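Local coordinates for gene 12 protein (Mycobacterium phage D29, PDB 3HC7) that hydrolyses the ester link between mycolic acids and arabinogalactan in the mycobacterial cell wall, helping the phage lyse its host, at residues H10-P15 with G80-A85. Numbering follows the deposited sequence.
Sequences HGTGQP and GYSQGA
The Tyr81 ring meets Gly11 obliquely, CD2 lying 4.0 Å from Gly11 CA, while Ser82 CB sits over one ring face, offset toward the rim. Its hydroxyl hydrogen-bonds to the carbonyl of active-site His240. On the His10 ring, Gln14 CG sits 3.4 Å above the plane, over the centre. The Gln83 amide holds Thr12 OG1 almost in its plane: NE2 donates to OG1 at 3.3 Å (160° at the hydrogen), and the two side chains cross at about a right angle. Gln83 is extended throughout; its NE2 also binds the Ala45 carbonyl, and OE1 pairs with Ser52 OG, so bonds at both ends of the amide fix its rotation. Gly80 to Gly84 form the nucleophile elbow (GxSxG) of an alpha/beta-hydrolase, the sharp turn from strand 76-81 into helix 83-96, with the active-site Ser82 in a strained backbone conformation (phi 51°, psi -118°). Thr12 N donates to Ser82 OG at 3.2 Å, tying the nucleophile to the loop after strand 5-9. Lacking side chains, Gly11 and Gly84 let the backbones close in: Gly11 CA makes a CH...O contact with Tyr81 O at 3.0 Å, and Gly84 CA lies 3.2 Å from His10 O, hydrogen-bonded by Tyr42 OH.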
ATOM      1  N   HIS A  10       2.386  -1.188  -8.175  1.00 44.35           N
ATOM      2  CA  HIS A  10       0.970  -1.281  -8.519  1.00 45.12           C
ATOM      3  C   HIS A  10       0.082  -1.833  -7.407  1.00 43.24           C
ATOM      4  O   HIS A  10       0.559  -2.463  -6.458  1.00 44.39           O
ATOM      5  CB  HIS A  10       0.791  -2.138  -9.777  1.00 42.38           C
ATOM      6  CG  HIS A  10       0.959  -1.379 -11.054  1.00 42.88           C
ATOM      7  ND1 HIS A  10       0.040  -0.448 -11.490  1.00 41.40           N
ATOM      8  CD2 HIS A  10       1.931  -1.419 -11.996  1.00 43.63           C
ATOM      9  CE1 HIS A  10       0.435   0.048 -12.649  1.00 47.37           C
ATOM     10  NE2 HIS A  10       1.582  -0.521 -12.978  1.00 53.21           N
ATOM     11  N   GLY A  11      -1.219  -1.599  -7.550  1.00 43.35           N
ATOM     12  CA  GLY A  11      -2.209  -2.155  -6.650  1.00 42.30           C
ATOM     13  C   GLY A  11      -2.570  -3.575  -7.037  1.00 41.82           C
ATOM     14  O   GLY A  11      -2.105  -4.102  -8.049  1.00 44.91           O
ATOM     15  N   THR A  12      -3.407  -4.194  -6.214  1.00 38.35           N
ATOM     16  CA  THR A  12      -3.869  -5.556  -6.431  1.00 33.72           C
ATOM     17  C   THR A  12      -4.413  -5.745  -7.851  1.00 44.83           C
ATOM     18  O   THR A  12      -5.149  -4.901  -8.364  1.00 41.62           O
ATOM     19  CB  THR A  12      -4.968  -5.886  -5.410  1.00 39.22           C
ATOM     20  OG1 THR A  12      -4.468  -5.628  -4.096  1.00 41.32           O
ATOM     21  CG2 THR A  12      -5.409  -7.337  -5.525  1.00 41.12           C
ATOM     22  N   GLY A  13      -4.032  -6.845  -8.490  1.00 47.04           N
ATOM     23  CA  GLY A  13      -4.566  -7.187  -9.795  1.00 47.26           C
ATOM     24  C   GLY A  13      -3.786  -6.705 -11.006  1.00 51.18           C
ATOM     25  O   GLY A  13      -4.179  -6.986 -12.138  1.00 47.77           O
ATOM     26  N   GLN A  14      -2.688  -5.985 -10.789  1.00 42.83           N
ATOM     27  CA  GLN A  14      -1.876  -5.508 -11.911  1.00 52.07           C
ATOM     28  C   GLN A  14      -0.424  -5.982 -11.804  1.00 52.89           C
ATOM     29  O   GLN A  14       0.433  -5.243 -11.327  1.00 54.44           O
ATOM     30  CB  GLN A  14      -1.925  -3.978 -12.002  1.00 53.94           C
ATOM     31  CG  GLN A  14      -1.057  -3.370 -13.094  1.00 62.69           C
ATOM     32  CD  GLN A  14      -1.343  -3.947 -14.472  1.00 67.35           C
ATOM     33  OE1 GLN A  14      -1.888  -3.266 -15.348  1.00 68.56           O
ATOM     34  NE2 GLN A  14      -0.972  -5.208 -14.674  1.00 59.16           N
ATOM     35  N   PRO A  15      -0.147  -7.218 -12.261  1.00 57.11           N
ATOM     36  CA  PRO A  15       1.193  -7.817 -12.142  1.00 56.90           C
ATOM     37  C   PRO A  15       2.185  -7.290 -13.179  1.00 60.06           C
ATOM     38  O   PRO A  15       3.326  -7.756 -13.217  1.00 60.01           O
ATOM     39  CB  PRO A  15       0.947  -9.315 -12.393  1.00 56.40           C
ATOM     40  CG  PRO A  15      -0.531  -9.467 -12.701  1.00 55.48           C
ATOM     41  CD  PRO A  15      -1.105  -8.112 -12.938  1.00 52.74           C
ATOM     42  N   GLY A  80       3.005   4.048  -4.225  1.00 43.03           N
ATOM     43  CA  GLY A  80       2.321   2.770  -4.207  1.00 46.20           C
ATOM     44  C   GLY A  80       0.833   2.925  -3.978  1.00 44.65           C
ATOM     45  O   GLY A  80       0.392   3.812  -3.246  1.00 42.65           O
ATOM     46  N   TYR A  81       0.066   2.037  -4.599  1.00 46.69           N
ATOM     47  CA  TYR A  81      -1.390   2.051  -4.527  1.00 40.80           C
ATOM     48  C   TYR A  81      -1.894   0.728  -3.963  1.00 36.47           C
ATOM     49  O   TYR A  81      -1.471  -0.340  -4.408  1.00 40.46           O
ATOM     50  CB  TYR A  81      -1.953   2.300  -5.929  1.00 46.93           C
ATOM     51  CG  TYR A  81      -3.439   2.067  -6.108  1.00 44.53           C
ATOM     52  CD1 TYR A  81      -4.363   2.550  -5.187  1.00 42.22           C
ATOM     53  CD2 TYR A  81      -3.915   1.400  -7.227  1.00 48.15           C
ATOM     54  CE1 TYR A  81      -5.720   2.347  -5.363  1.00 43.59           C
ATOM     55  CE2 TYR A  81      -5.271   1.190  -7.414  1.00 52.91           C
ATOM     56  CZ  TYR A  81      -6.165   1.664  -6.483  1.00 49.65           C
ATOM     57  OH  TYR A  81      -7.509   1.453  -6.677  1.00 54.85           O
ATOM     58  N   SER A  82      -2.784   0.816  -2.974  1.00 33.30           N
ATOM     59  CA  SER A  82      -3.421  -0.339  -2.327  1.00 37.67           C
ATOM     60  C   SER A  82      -2.413  -1.396  -1.856  1.00 36.87           C
ATOM     61  O   SER A  82      -1.592  -1.096  -1.003  1.00 36.44           O
ATOM     62  CB  SER A  82      -4.600  -0.910  -3.153  1.00 46.99           C
ATOM     63  OG  SER A  82      -4.229  -1.922  -4.071  1.00 56.89           O
ATOM     64  N   GLN A  83      -2.457  -2.620  -2.374  1.00 33.84           N
ATOM     65  CA  GLN A  83      -1.418  -3.574  -1.981  1.00 38.14           C
ATOM     66  C   GLN A  83      -0.036  -2.934  -2.182  1.00 36.95           C
ATOM     67  O   GLN A  83       0.902  -3.168  -1.410  1.00 28.48           O
ATOM     68  CB  GLN A  83      -1.531  -4.884  -2.766  1.00 36.30           C
ATOM     69  CG  GLN A  83      -0.426  -5.884  -2.433  1.00 32.62           C
ATOM     70  CD  GLN A  83      -0.574  -7.210  -3.173  1.00 40.98           C
ATOM     71  OE1 GLN A  83       0.371  -7.995  -3.252  1.00 38.86           O
ATOM     72  NE2 GLN A  83      -1.761  -7.465  -3.714  1.00 38.54           N
ATOM     73  N   GLY A  84       0.073  -2.109  -3.219  1.00 38.02           N
ATOM     74  CA  GLY A  84       1.302  -1.395  -3.513  1.00 43.79           C
ATOM     75  C   GLY A  84       1.682  -0.423  -2.413  1.00 40.55           C
ATOM     76  O   GLY A  84       2.866  -0.183  -2.174  1.00 38.34           O
ATOM     77  N   ALA A  85       0.677   0.140  -1.745  1.00 36.31           N
ATOM     78  CA  ALA A  85       0.909   1.055  -0.629  1.00 36.03           C
ATOM     79  C   ALA A  85       1.472   0.296   0.562  1.00 36.49           C
ATOM     80  O   ALA A  85       2.313   0.814   1.296  1.00 34.65           O
ATOM     81  CB  ALA A  85      -0.372   1.764  -0.244  1.00 30.03           C
TER